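Local coordinates for C2 toxin component I (Clostridium botulinum, PDB 2J3X), which acts as the enzymatic component of the binary C2 toxin, an ADP-ribosyltransferase that transfers ADP-ribose from NAD to actin, at residues A[216-221]-A[292-297]; A[225-230]-A[375-380]; A[232-237]-A[287-292]; A[248-253]-A[379-384]; A[345-350]-A[390-395]. The protein carries 2 engineered substitutions. One frame throughout, in Å; residues are numbered along the deposited sequence. Where two conformers were deposited one is given.

Contact 1 of 5, residues A[216-221]-A[292-297]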
# COMPACT_ATOMS: atom_id res chain seq x y z
N SER A 216 -5.03 -2.99 10.83
CA SER A 216 -6.26 -2.74 10.09
C SER A 216 -6.15 -3.30 8.68
O SER A 216 -5.09 -3.74 8.27
CB SER A 216 -6.59 -1.23 10.08
OG SER A 216 -6.21 -0.58 11.30
N GLN A 217 -7.26 -3.28 7.94
CA GLN A 217 -7.24 -3.79 6.57
C GLN A 217 -7.94 -2.79 5.71
O GLN A 217 -9.15 -2.60 5.87
CB GLN A 217 -8.01 -5.10 6.49
CG GLN A 217 -7.21 -6.27 6.92
CD GLN A 217 -8.11 -7.49 7.11
OE1 GLN A 217 -8.95 -7.53 8.04
NE2 GLN A 217 -7.94 -8.48 6.25
N GLU A 218 -7.19 -2.09 4.85
CA GLU A 218 -7.78 -1.06 4.05
C GLU A 218 -8.23 -1.74 2.75
O GLU A 218 -7.47 -2.52 2.17
CB GLU A 218 -6.71 0.01 3.71
CG GLU A 218 -7.32 1.17 2.95
CD GLU A 218 -6.25 2.25 2.73
OE1 GLU A 218 -5.04 1.91 2.65
OE2 GLU A 218 -6.64 3.42 2.60
N LEU A 219 -9.45 -1.44 2.30
CA LEU A 219 -10.00 -2.18 1.13
C LEU A 219 -9.17 -1.82 -0.11
O LEU A 219 -9.01 -0.64 -0.42
CB LEU A 219 -11.44 -1.74 0.87
CG LEU A 219 -12.19 -2.51 -0.24
CD1 LEU A 219 -12.14 -4.02 -0.01
CD2 LEU A 219 -13.62 -1.98 -0.31
N ASP A 220 -8.60 -2.83 -0.76
CA ASP A 220 -7.61 -2.59 -1.85
C ASP A 220 -7.49 -3.91 -2.60
O ASP A 220 -7.30 -4.99 -1.95
CB ASP A 220 -6.27 -2.26 -1.21
CG ASP A 220 -5.17 -1.83 -2.19
OD1 ASP A 220 -5.24 -2.13 -3.42
OD2 ASP A 220 -4.18 -1.26 -1.68
N PHE A 221 -7.62 -3.88 -3.94
CA PHE A 221 -7.61 -5.11 -4.73
C PHE A 221 -6.33 -5.29 -5.53
O PHE A 221 -6.18 -6.30 -6.25
CB PHE A 221 -8.79 -5.07 -5.72
CG PHE A 221 -10.14 -4.92 -4.98
CD1 PHE A 221 -10.64 -6.00 -4.26
CD2 PHE A 221 -10.83 -3.69 -4.98
CE1 PHE A 221 -11.89 -5.84 -3.56
CE2 PHE A 221 -12.05 -3.51 -4.29
CZ PHE A 221 -12.56 -4.61 -3.58
N PRO A 292 -18.95 5.15 -1.86
CA PRO A 292 -19.76 4.79 -0.67
C PRO A 292 -18.95 4.38 0.56
O PRO A 292 -19.50 4.32 1.66
CB PRO A 292 -20.60 3.62 -1.19
CG PRO A 292 -19.74 2.99 -2.22
CD PRO A 292 -19.03 4.13 -2.92
N GLN A 293 -17.70 3.96 0.35
CA GLN A 293 -16.85 3.53 1.49
C GLN A 293 -15.43 3.80 1.08
O GLN A 293 -15.16 3.92 -0.11
CB GLN A 293 -17.04 2.04 1.81
CG GLN A 293 -16.52 1.10 0.66
CD GLN A 293 -16.76 -0.40 0.87
OE1 GLN A 293 -17.12 -1.08 -0.05
NE2 GLN A 293 -16.58 -0.89 2.11
N THR A 294 -14.52 3.85 2.03
CA THR A 294 -13.11 4.12 1.68
C THR A 294 -12.51 2.91 0.97
O THR A 294 -12.64 1.78 1.43
CB THR A 294 -12.34 4.46 2.94
OG1 THR A 294 -12.93 5.64 3.49
CG2 THR A 294 -10.84 4.79 2.61
N LEU A 295 -11.82 3.17 -0.12
CA LEU A 295 -11.04 2.14 -0.75
C LEU A 295 -9.95 2.72 -1.60
O LEU A 295 -9.93 3.89 -1.87
CB LEU A 295 -11.93 1.26 -1.58
CG LEU A 295 -12.36 1.74 -2.94
CD1 LEU A 295 -12.89 0.59 -3.75
CD2 LEU A 295 -13.30 2.91 -2.90
N ILE A 296 -9.06 1.84 -2.04
CA ILE A 296 -7.89 2.22 -2.83
C ILE A 296 -8.20 2.07 -4.33
O ILE A 296 -8.64 1.01 -4.78
CB ILE A 296 -6.68 1.34 -2.42
CG1 ILE A 296 -6.27 1.64 -0.94
CG2 ILE A 296 -5.51 1.50 -3.43
CD1 ILE A 296 -5.68 3.10 -0.76
N ALA A 297 -7.90 3.12 -5.11
CA ALA A 297 -7.86 2.97 -6.54
C ALA A 297 -6.47 3.45 -7.05
O ALA A 297 -5.71 4.07 -6.32
CB ALA A 297 -8.94 3.79 -7.18
O HOH W 1 -10.96 0.64 3.57
O HOH W 2 -8.08 -1.62 -5.66

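Contact 2 of 5, residues A[225-230]-A[375-380]. With SO4 (sulfate ion), chain V.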
# COMPACT_ATOMS: atom_id res chain seq x y z
N GLY A 225 -8.04 -6.20 -8.92
CA GLY A 225 -9.25 -5.33 -9.10
C GLY A 225 -10.47 -6.02 -8.51
O GLY A 225 -10.34 -7.06 -7.83
N SER A 226 -11.64 -5.46 -8.80
CA SER A 226 -12.91 -6.07 -8.40
C SER A 226 -14.02 -5.48 -9.24
O SER A 226 -14.57 -4.43 -8.92
CB SER A 226 -13.23 -5.78 -6.92
OG SER A 226 -14.46 -6.42 -6.52
N GLU A 227 -14.38 -6.19 -10.29
CA GLU A 227 -15.54 -5.76 -11.04
C GLU A 227 -16.77 -5.88 -10.14
O GLU A 227 -17.67 -5.06 -10.25
CB GLU A 227 -15.70 -6.64 -12.26
CG GLU A 227 -16.92 -6.28 -13.13
CD GLU A 227 -16.76 -5.03 -13.96
OE1 GLU A 227 -15.74 -4.36 -13.89
OE2 GLU A 227 -17.68 -4.66 -14.70
N ALA A 228 -16.78 -6.89 -9.24
CA ALA A 228 -17.92 -7.09 -8.34
C ALA A 228 -18.19 -5.88 -7.48
O ALA A 228 -19.36 -5.59 -7.19
CB ALA A 228 -17.73 -8.35 -7.41
N TRP A 229 -17.13 -5.20 -7.03
CA TRP A 229 -17.31 -3.96 -6.24
C TRP A 229 -18.05 -2.90 -7.05
O TRP A 229 -18.97 -2.24 -6.56
CB TRP A 229 -15.95 -3.39 -5.77
CG TRP A 229 -16.13 -2.26 -4.79
CD1 TRP A 229 -16.22 -2.39 -3.42
CD2 TRP A 229 -16.33 -0.86 -5.08
NE1 TRP A 229 -16.39 -1.16 -2.85
CE2 TRP A 229 -16.47 -0.20 -3.83
CE3 TRP A 229 -16.35 -0.09 -6.27
CZ2 TRP A 229 -16.63 1.19 -3.71
CZ3 TRP A 229 -16.54 1.32 -6.17
CH2 TRP A 229 -16.69 1.95 -4.88
N GLY A 230 -17.63 -2.74 -8.31
CA GLY A 230 -18.32 -1.80 -9.19
C GLY A 230 -19.76 -2.23 -9.43
O GLY A 230 -20.67 -1.40 -9.41
N GLY A 375 -17.14 11.00 -7.40
CA GLY A 375 -16.62 10.10 -8.41
C GLY A 375 -17.60 8.96 -8.59
O GLY A 375 -18.55 8.81 -7.82
N ALA A 376 -17.35 8.12 -9.59
CA ALA A 376 -18.22 6.95 -9.82
C ALA A 376 -17.41 5.88 -10.49
O ALA A 376 -16.55 6.15 -11.35
CB ALA A 376 -19.41 7.34 -10.73
N PHE A 377 -17.74 4.65 -10.16
CA PHE A 377 -17.23 3.52 -10.97
C PHE A 377 -18.06 3.49 -12.24
O PHE A 377 -19.29 3.56 -12.21
CB PHE A 377 -17.43 2.21 -10.16
CG PHE A 377 -16.77 0.99 -10.73
CD1 PHE A 377 -17.23 0.39 -11.95
CD2 PHE A 377 -15.71 0.42 -10.07
CE1 PHE A 377 -16.62 -0.76 -12.45
CE2 PHE A 377 -15.09 -0.77 -10.53
CZ PHE A 377 -15.58 -1.39 -11.74
N ILE A 378 -17.35 3.40 -13.37
CA ILE A 378 -17.99 3.40 -14.69
C ILE A 378 -18.48 1.98 -14.95
O ILE A 378 -17.81 1.15 -15.61
CB ILE A 378 -16.97 3.92 -15.72
CG1 ILE A 378 -16.49 5.33 -15.31
CG2 ILE A 378 -17.60 3.91 -17.15
CD1 ILE A 378 -17.56 6.38 -15.13
N TYR A 379 -19.67 1.71 -14.40
CA TYR A 379 -20.31 0.39 -14.49
C TYR A 379 -21.60 0.59 -15.26
O TYR A 379 -22.34 1.52 -14.98
CB TYR A 379 -20.61 -0.18 -13.09
CG TYR A 379 -21.13 -1.61 -13.18
CD1 TYR A 379 -20.26 -2.67 -13.29
CD2 TYR A 379 -22.51 -1.89 -13.18
CE1 TYR A 379 -20.71 -3.99 -13.44
CE2 TYR A 379 -22.98 -3.23 -13.32
CZ TYR A 379 -22.07 -4.26 -13.45
OH TYR A 379 -22.49 -5.59 -13.59
N GLY A 380 -21.86 -0.30 -16.24
CA GLY A 380 -23.14 -0.20 -16.98
C GLY A 380 -22.92 0.47 -18.34
O GLY A 380 -23.87 0.60 -19.13
S SO4 V . -14.94 -9.97 -10.29
O1 SO4 V . -14.59 -11.08 -9.39
O2 SO4 V . -16.31 -9.72 -9.97
O3 SO4 V . -14.15 -8.77 -10.11
O4 SO4 V . -14.98 -10.38 -11.69
O HOH W 3 -17.87 -1.98 -15.97

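Contact 3 of 5, residues A[232-237]-A[287-292]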
# COMPACT_ATOMS: atom_id res chain seq x y z
N GLU A 232 -21.77 -4.05 -7.46
CA GLU A 232 -22.54 -3.96 -6.21
C GLU A 232 -22.89 -2.52 -5.91
O GLU A 232 -23.99 -2.21 -5.45
CB GLU A 232 -21.67 -4.48 -5.03
CG GLU A 232 -21.49 -5.96 -5.01
CD GLU A 232 -20.18 -6.43 -4.32
OE1 GLU A 232 -19.47 -5.64 -3.62
OE2 GLU A 232 -19.86 -7.62 -4.51
N ASN A 233 -21.93 -1.63 -6.16
CA ASN A 233 -22.02 -0.24 -5.73
C ASN A 233 -22.52 0.72 -6.78
O ASN A 233 -22.98 1.81 -6.45
CB ASN A 233 -20.69 0.18 -5.16
CG ASN A 233 -20.43 -0.52 -3.80
OD1 ASN A 233 -21.09 -0.17 -2.79
ND2 ASN A 233 -19.52 -1.50 -3.77
N TYR A 234 -22.36 0.32 -8.04
CA TYR A 234 -22.75 1.17 -9.18
C TYR A 234 -23.63 0.45 -10.19
O TYR A 234 -23.85 0.96 -11.31
CB TYR A 234 -21.49 1.78 -9.86
CG TYR A 234 -20.89 2.83 -8.92
CD1 TYR A 234 -21.31 4.18 -9.01
CD2 TYR A 234 -19.98 2.46 -7.87
CE1 TYR A 234 -20.83 5.12 -8.09
CE2 TYR A 234 -19.51 3.40 -6.98
CZ TYR A 234 -19.91 4.70 -7.11
OH TYR A 234 -19.48 5.65 -6.21
N GLY A 235 -24.16 -0.72 -9.82
CA GLY A 235 -25.14 -1.37 -10.68
C GLY A 235 -26.29 -0.46 -11.06
O GLY A 235 -26.64 -0.37 -12.26
N ASP A 236 -26.87 0.24 -10.08
CA ASP A 236 -28.02 1.10 -10.34
C ASP A 236 -27.64 2.52 -10.73
O ASP A 236 -28.50 3.39 -10.82
CB ASP A 236 -29.05 1.07 -9.20
CG ASP A 236 -28.56 1.72 -7.92
OD1 ASP A 236 -27.42 2.19 -7.91
OD2 ASP A 236 -29.34 1.73 -6.92
N TYR A 237 -26.36 2.75 -10.99
CA TYR A 237 -25.86 4.11 -11.20
C TYR A 237 -26.55 4.78 -12.42
O TYR A 237 -27.07 5.90 -12.28
CB TYR A 237 -24.33 4.10 -11.35
CG TYR A 237 -23.74 5.45 -11.64
CD1 TYR A 237 -23.88 6.47 -10.70
CD2 TYR A 237 -22.96 5.68 -12.78
CE1 TYR A 237 -23.30 7.74 -10.93
CE2 TYR A 237 -22.42 6.95 -13.02
CZ TYR A 237 -22.59 7.95 -12.09
OH TYR A 237 -22.02 9.19 -12.28
N SER A 287 -21.66 13.34 -8.82
CA SER A 287 -22.14 13.60 -7.45
C SER A 287 -23.38 12.79 -7.14
O SER A 287 -23.82 12.80 -5.99
CB SER A 287 -22.50 15.09 -7.27
OG SER A 287 -21.35 15.90 -7.48
N VAL A 288 -23.93 12.06 -8.11
CA VAL A 288 -25.19 11.32 -7.87
C VAL A 288 -24.99 10.16 -6.86
O VAL A 288 -25.84 9.95 -5.95
CB VAL A 288 -25.85 10.88 -9.20
CG1 VAL A 288 -26.94 9.80 -9.00
CG2 VAL A 288 -26.43 12.14 -9.97
N LYS A 289 -23.86 9.46 -6.97
CA LYS A 289 -23.61 8.33 -6.09
C LYS A 289 -22.13 8.39 -5.64
O LYS A 289 -21.27 7.75 -6.22
CB LYS A 289 -23.97 7.03 -6.84
CG LYS A 289 -24.01 5.79 -6.01
CD LYS A 289 -25.00 4.69 -6.59
CE LYS A 289 -25.28 3.86 -5.35
NZ LYS A 289 -25.64 2.50 -5.67
N PRO A 290 -21.80 9.30 -4.69
CA PRO A 290 -20.39 9.45 -4.29
C PRO A 290 -19.80 8.13 -3.75
O PRO A 290 -20.52 7.19 -3.39
CB PRO A 290 -20.45 10.54 -3.20
CG PRO A 290 -21.70 11.40 -3.61
CD PRO A 290 -22.68 10.27 -3.99
N ILE A 291 -18.47 8.04 -3.74
CA ILE A 291 -17.83 6.81 -3.30
C ILE A 291 -18.39 6.36 -1.93
O ILE A 291 -18.40 7.12 -0.99
CB ILE A 291 -16.33 7.07 -3.18
CG1 ILE A 291 -15.73 7.49 -4.56
CG2 ILE A 291 -15.58 5.86 -2.61
CD1 ILE A 291 -16.04 6.44 -5.70
N PRO A 292 -18.95 5.15 -1.86
CA PRO A 292 -19.76 4.79 -0.67
C PRO A 292 -18.95 4.38 0.56
O PRO A 292 -19.50 4.32 1.66
CB PRO A 292 -20.60 3.62 -1.19
CG PRO A 292 -19.74 2.99 -2.22
CD PRO A 292 -19.03 4.13 -2.92
O HOH W 4 -28.21 2.46 -4.32

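Contact 4 of 5, residues A[248-253]-A[379-384]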
# COMPACT_ATOMS: atom_id res chain seq x y z
N ALA A 248 -23.96 13.61 -21.11
CA ALA A 248 -22.72 14.35 -20.85
C ALA A 248 -21.60 13.41 -20.42
O ALA A 248 -20.47 13.47 -20.95
CB ALA A 248 -22.97 15.48 -19.82
N LEU A 249 -21.91 12.48 -19.51
CA LEU A 249 -20.91 11.48 -19.11
C LEU A 249 -20.46 10.56 -20.26
O LEU A 249 -19.27 10.32 -20.46
CB LEU A 249 -21.44 10.71 -17.88
CG LEU A 249 -20.47 9.71 -17.29
CD1 LEU A 249 -19.05 10.28 -16.96
CD2 LEU A 249 -21.15 9.13 -15.96
N GLU A 250 -21.41 10.08 -21.07
CA GLU A 250 -21.12 9.32 -22.29
C GLU A 250 -20.16 10.08 -23.20
O GLU A 250 -19.21 9.51 -23.71
CB GLU A 250 -22.40 9.08 -23.09
CG GLU A 250 -23.37 8.10 -22.42
CD GLU A 250 -22.90 6.66 -22.47
OE1 GLU A 250 -21.85 6.36 -23.10
OE2 GLU A 250 -23.60 5.81 -21.90
N GLY A 251 -20.45 11.37 -23.36
CA GLY A 251 -19.65 12.21 -24.27
C GLY A 251 -18.23 12.27 -23.77
O GLY A 251 -17.28 12.15 -24.54
N TYR A 252 -18.08 12.44 -22.45
CA TYR A 252 -16.75 12.50 -21.86
C TYR A 252 -16.01 11.19 -21.99
O TYR A 252 -14.79 11.15 -22.24
CB TYR A 252 -16.84 12.96 -20.41
CG TYR A 252 -15.46 13.08 -19.82
CD1 TYR A 252 -14.64 14.21 -20.11
CD2 TYR A 252 -14.92 12.04 -19.06
CE1 TYR A 252 -13.33 14.29 -19.59
CE2 TYR A 252 -13.62 12.12 -18.53
CZ TYR A 252 -12.84 13.27 -18.81
OH TYR A 252 -11.59 13.38 -18.31
N LEU A 253 -16.73 10.08 -21.85
CA LEU A 253 -16.09 8.78 -21.91
C LEU A 253 -15.69 8.41 -23.33
O LEU A 253 -14.77 7.64 -23.51
CB LEU A 253 -17.01 7.68 -21.37
CG LEU A 253 -17.24 7.72 -19.84
CD1 LEU A 253 -18.38 6.74 -19.45
CD2 LEU A 253 -15.91 7.50 -19.06
N TYR A 379 -19.67 1.71 -14.40
CA TYR A 379 -20.31 0.39 -14.49
C TYR A 379 -21.60 0.59 -15.26
O TYR A 379 -22.34 1.52 -14.98
CB TYR A 379 -20.61 -0.18 -13.09
CG TYR A 379 -21.13 -1.61 -13.18
CD1 TYR A 379 -20.26 -2.67 -13.29
CD2 TYR A 379 -22.51 -1.89 -13.18
CE1 TYR A 379 -20.71 -3.99 -13.44
CE2 TYR A 379 -22.98 -3.23 -13.32
CZ TYR A 379 -22.07 -4.26 -13.45
OH TYR A 379 -22.49 -5.59 -13.59
N GLY A 380 -21.86 -0.30 -16.24
CA GLY A 380 -23.14 -0.20 -16.98
C GLY A 380 -22.92 0.47 -18.34
O GLY A 380 -23.87 0.60 -19.13
N PHE A 381 -21.69 0.87 -18.61
CA PHE A 381 -21.34 1.61 -19.84
C PHE A 381 -20.68 0.71 -20.90
O PHE A 381 -19.65 0.07 -20.63
CB PHE A 381 -20.38 2.75 -19.48
CG PHE A 381 -21.00 3.81 -18.63
CD1 PHE A 381 -21.01 3.69 -17.24
CD2 PHE A 381 -21.63 4.92 -19.21
CE1 PHE A 381 -21.62 4.70 -16.43
CE2 PHE A 381 -22.21 5.90 -18.43
CZ PHE A 381 -22.21 5.79 -17.04
N SER A 382 -21.29 0.63 -22.09
CA SER A 382 -20.73 -0.18 -23.20
C SER A 382 -19.26 0.20 -23.46
O SER A 382 -18.93 1.38 -23.50
CB SER A 382 -21.54 0.07 -24.50
OG SER A 382 -22.92 -0.09 -24.25
N GLY A 383 -18.39 -0.78 -23.57
CA GLY A 383 -17.01 -0.53 -23.96
C GLY A 383 -16.06 -0.39 -22.78
O GLY A 383 -14.87 -0.21 -22.97
N PHE A 384 -16.61 -0.48 -21.58
CA PHE A 384 -15.87 -0.24 -20.30
C PHE A 384 -15.82 -1.39 -19.33
O PHE A 384 -15.36 -1.19 -18.21
CB PHE A 384 -16.41 0.99 -19.59
CG PHE A 384 -15.84 2.21 -20.12
CD1 PHE A 384 -16.37 2.79 -21.28
CD2 PHE A 384 -14.71 2.75 -19.55
CE1 PHE A 384 -15.78 3.90 -21.85
CE2 PHE A 384 -14.13 3.89 -20.12
CZ PHE A 384 -14.67 4.45 -21.27

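Contact 5 of 5, residues A[345-350]-A[390-395]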
# COMPACT_ATOMS: atom_id res chain seq x y z
N SER A 345 -8.59 18.68 -14.53
CA SER A 345 -9.69 18.02 -15.17
C SER A 345 -10.20 16.82 -14.32
O SER A 345 -9.62 16.50 -13.27
CB SER A 345 -9.28 17.48 -16.54
OG SER A 345 -10.44 17.18 -17.31
N PHE A 346 -11.23 16.17 -14.83
CA PHE A 346 -11.64 14.84 -14.32
C PHE A 346 -10.46 13.88 -14.48
O PHE A 346 -9.66 14.04 -15.42
CB PHE A 346 -12.84 14.33 -15.12
CG PHE A 346 -13.99 15.29 -15.10
CD1 PHE A 346 -14.87 15.33 -14.03
CD2 PHE A 346 -14.15 16.23 -16.17
CE1 PHE A 346 -15.91 16.28 -14.00
CE2 PHE A 346 -15.18 17.15 -16.15
CZ PHE A 346 -16.09 17.18 -15.09
N SER A 347 -10.34 12.88 -13.62
CA SER A 347 -9.21 11.98 -13.77
C SER A 347 -9.62 10.54 -13.58
O SER A 347 -10.46 10.25 -12.72
CB SER A 347 -8.03 12.36 -12.86
OG SER A 347 -8.36 12.31 -11.49
N SER A 348 -9.06 9.67 -14.43
CA SER A 348 -9.37 8.24 -14.37
C SER A 348 -8.43 7.50 -13.41
O SER A 348 -7.21 7.74 -13.34
CB SER A 348 -9.28 7.61 -15.76
OG SER A 348 -7.95 7.68 -16.14
N THR A 349 -9.04 6.56 -12.69
CA THR A 349 -8.30 5.63 -11.82
C THR A 349 -8.91 4.29 -12.11
O THR A 349 -9.95 4.21 -12.78
CB THR A 349 -8.55 5.96 -10.29
OG1 THR A 349 -9.92 5.65 -9.96
CG2 THR A 349 -8.25 7.42 -9.96
N SER A 350 -8.24 3.23 -11.69
CA SER A 350 -8.81 1.88 -11.85
C SER A 350 -8.71 1.12 -10.55
O SER A 350 -7.77 1.34 -9.77
CB SER A 350 -8.01 1.10 -12.92
OG SER A 350 -8.54 -0.23 -13.04
N ILE A 390 -12.71 4.09 -12.05
CA ILE A 390 -13.43 5.03 -11.22
C ILE A 390 -13.03 6.42 -11.73
O ILE A 390 -11.85 6.79 -11.68
CB ILE A 390 -13.09 4.87 -9.71
CG1 ILE A 390 -13.76 3.58 -9.16
CG2 ILE A 390 -13.71 6.04 -8.94
CD1 ILE A 390 -13.27 3.18 -7.72
N LEU A 391 -14.02 7.18 -12.17
CA LEU A 391 -13.77 8.54 -12.67
C LEU A 391 -13.94 9.54 -11.53
O LEU A 391 -15.02 9.59 -10.90
CB LEU A 391 -14.73 8.86 -13.84
CG LEU A 391 -14.58 10.29 -14.38
CD1 LEU A 391 -13.26 10.35 -15.05
CD2 LEU A 391 -15.70 10.59 -15.40
N LEU A 392 -12.91 10.34 -11.28
CA LEU A 392 -13.00 11.32 -10.19
C LEU A 392 -13.39 12.70 -10.71
O LEU A 392 -12.98 13.08 -11.82
CB LEU A 392 -11.63 11.45 -9.47
CG LEU A 392 -11.02 10.15 -8.93
CD1 LEU A 392 -9.75 10.48 -8.15
CD2 LEU A 392 -11.99 9.48 -7.99
N ASN A 393 -14.09 13.45 -9.86
CA ASN A 393 -14.48 14.81 -10.19
C ASN A 393 -13.25 15.68 -10.48
O ASN A 393 -12.10 15.40 -9.98
CB ASN A 393 -15.30 15.40 -9.06
CG ASN A 393 -16.06 16.63 -9.47
OD1 ASN A 393 -16.38 16.79 -10.66
ND2 ASN A 393 -16.39 17.49 -8.49
N LYS A 394 -13.45 16.68 -11.35
CA LYS A 394 -12.38 17.66 -11.66
C LYS A 394 -11.92 18.33 -10.34
O LYS A 394 -12.69 18.41 -9.37
CB LYS A 394 -12.93 18.70 -12.65
CG LYS A 394 -14.10 19.52 -12.06
CD LYS A 394 -14.91 20.42 -13.05
CE LYS A 394 -16.03 21.12 -12.21
NZ LYS A 394 -15.41 22.15 -11.35
N ASN A 395 -10.69 18.82 -10.33
CA ASN A 395 -10.14 19.45 -9.13
C ASN A 395 -9.95 18.48 -7.95
O ASN A 395 -9.99 18.92 -6.82
CB ASN A 395 -11.02 20.63 -8.68
CG ASN A 395 -11.08 21.75 -9.71
OD1 ASN A 395 -10.06 22.19 -10.17
ND2 ASN A 395 -12.29 22.22 -10.04
O HOH W 5 -9.72 14.85 -11.05

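Contact 1 of 5, residues A[216-221]-A[292-297]
Two acidic side chains close on Ile296. Asp220 comes in obliquely, with CG 3.5 Å from Ile296 CB, while the extended chain of Glu218 crosses the isoleucine at about a right angle and sets OE2 3.5 Å from Ile296 CD1. Their charge is answered from strand 363-369: Asp220 OD2 pairs with Arg366 and Glu218 OE2 with Arg368, while Asp220 OD1 also bonds Tyr298. Ile296 thus supplies the apolar flank of an ionic cluster. The loop 216-221 leads from the last strand of the N-terminal sheet towards helix 227-234 and here meets an edge strand, 295-301, of the five-stranded sheet in the second ADP-ribosyltransferase half. A single direct bond ties the backbones, Ile296 N to Leu219 O at 3.0 Å (147° at the hydrogen); one water joins Leu219 N to Thr294 O and another joins Phe221 N to Ile296 O. Leu219 lies alongside Leu295, both pointing the same way, with CD2 3.9 Å from Leu295 CB. It crosses Gln293 at about a right angle, CD2 lying 3.6 Å from Gln293 OE1, which accepts from Trp229 NE1.

Contact 2 of 5, residues A[225-230]-A[375-380]
Gly230 lays its CA squarely on the Phe377 ring, 3.4 Å from the centroid and only 7° off the ring normal, a CH-pi contact made on the helix side by main chain alone. Because glycine brings no side chain, the first turn of helix 227-234 can rest directly on strand 375-377, an outer strand of the small antiparallel three-stranded sheet in the C-terminal ADP-ribosyltransferase half. Trp229 slides past Phe377 in the opposite direction, offering the edge of its indole, with CE3 3.9 Å from Phe377 CD2; its NE1 donates to Gln293 OE1. Glu227 approaches the edge of the Phe377 ring, near the ring plane, OE1 lying 3.7 Å from Phe377 CZ. Its chain bends at chi2 (75°), which swings the carboxylate back and lets the other oxygen, OE2, meet Tyr379 at the ring edge, 3.3 Å from CE1. Both oxygens thus face aromatic C-H edges, an arrangement that is probably mildly attractive. An inverse gamma turn centred on Ile378 separates Phe377 from Tyr379. A sulfate, probably from the crystallisation liquor, sits at the N-terminus of the helix, weakly held by the amides of Glu227 and Ala228. Ser226 is the N-cap: its OG accepts from Trp229 N at 3.0 Å.

Contact 3 of 5, residues A[232-237]-A[287-292]
The edge of the Tyr234 ring points at the carbonyl of Lys289: OH donates to Lys289 O at 2.8 Å, tilted 29° from the carbonyl plane. Tyr237 CG lies at the edge of this ring too, and well above one face, 5.9 Å from the centroid, stands Lys289 NZ, too distant for more than a weak cation-pi attraction. Pro292 CD and Ile291 CD1 come up obliquely near the hydroxyl end. The Tyr237 ring meets Lys289 CB obliquely at 3.9 Å from CD1, and its own hydroxyl bonds Ala285 O. Threaded past both tyrosines, the lysine chain stays extended from CG onward, and this stretch carries NZ to Asn233 O at 2.9 Å, arriving 50° out of that carbonyl plane, and also to Asp236 OD1 at 2.9 Å. The latter is a salt bridge on the syn side of the carboxylate; a water links NZ to Asp236 OD2 as well. Lysine and tyrosine together join the last part of helix 227-234 and the type I turn from Tyr234 to Tyr237 to the loop leading into edge strand 295-301 of the C-terminal ADP-ribosyltransferase fold.

Contact 4 of 5, residues A[248-253]-A[379-384]
Leu253 and Phe381 carry the contact: the leucine sets CD1 over one face of the ring, towards its rim, 4.1 Å from the centroid and 25° off the normal, a CH-pi contact. This is where helix 243-254 receives the loop joining the antiparallel strands 375-377 and 389-392, a loop whose position just ahead of a Glu-X-Glu sequence is consistent with the ADP-ribosylating turn-turn (ARTT) loop of related toxins. At the far end of the same ring, Leu249 CD2 reaches Phe381 CZ at 3.7 Å, crossing at about a right angle. In one of its two conformers Glu250 brings OE2 to the ring edge, 3.5 Å from Phe381 CD2, a less certain contact. Phe384 meets the leucine's second methyl, its CZ 4.0 Å from Leu253 CD2, with Leu253 O near the ring plane at the same end. Leu249 and Leu253 face the loop together because they are one helical turn apart, joined by the bond from Leu253 N to Leu249 O. Further out, Ile378 fills in against both Leu253 and Phe384, Ile238 packs on Phe381, and Leu391 of the small sheet supports Leu249. The two phenylalanines owe their spacing to a type II turn with Gly383 inside it, closed by Phe384 N donating to Phe381 O at 3.2 Å.

Contact 5 of 5, residues A[345-350]-A[390-395]
Strands 347-350 and 390-392 run antiparallel, their directions 150° apart and their axes 4.8 Å from each other. Ser347 with Leu392 and Thr349 with Ile390 are hydrogen-bonded pairs, with Ser348 and Leu391 the non-hydrogen-bonded pair between them. The straightest bond is Leu392 N to Ser347 O, 2.8 Å and 174°. Ile390 O takes two donors from one residue, Thr349 N at 3.0 Å and Thr349 OG1 at 2.8 Å; the hydroxyl sits between backbone N and carbonyl carbon (chi1 68°), which turns it onto the neighbouring strand and leaves CG2 to meet Leu392 CD1. Beyond the strands, the Phe346 ring has Lys394 CB over the centre of one face, 4.1 Å from the centroid, and Leu392 O at its edge. A water ties Ser345 O, Ser347 OG and Asn393 O together. Ser348 O accepts from Arg299, and a glycerol binds Ser348 N and OG. Ser348, Thr349 and Ser350 fit the Ser-Thr-Ser motif which, in related ADP-ribosyltransferase toxins, lines the NAD cleft.

Overall arrangement
Contacts 4 and 5 are buried, whereas contacts 1, 2 and 3 are partly buried, and contact 1 lies closest to the centre of the chain. Helix 227-234 serves both contact 2, at its N-terminal end, and contact 3, near its C-terminal end. The small three-stranded sheet unites contacts 2 and 5, where Ala376 O takes the amide of Leu391, and contact 4 joins the loop between two of its strands to helix 243-254. The chemistry shifts accordingly: contact 5 is a backbone ladder, contact 4 mainly apolar side chains round two rings, contact 2 aromatic edges and a glycine, contact 3 a salt bridge, and contact 1 carboxylates paired with arginines of strand 363-369, and backbones bridged by waters.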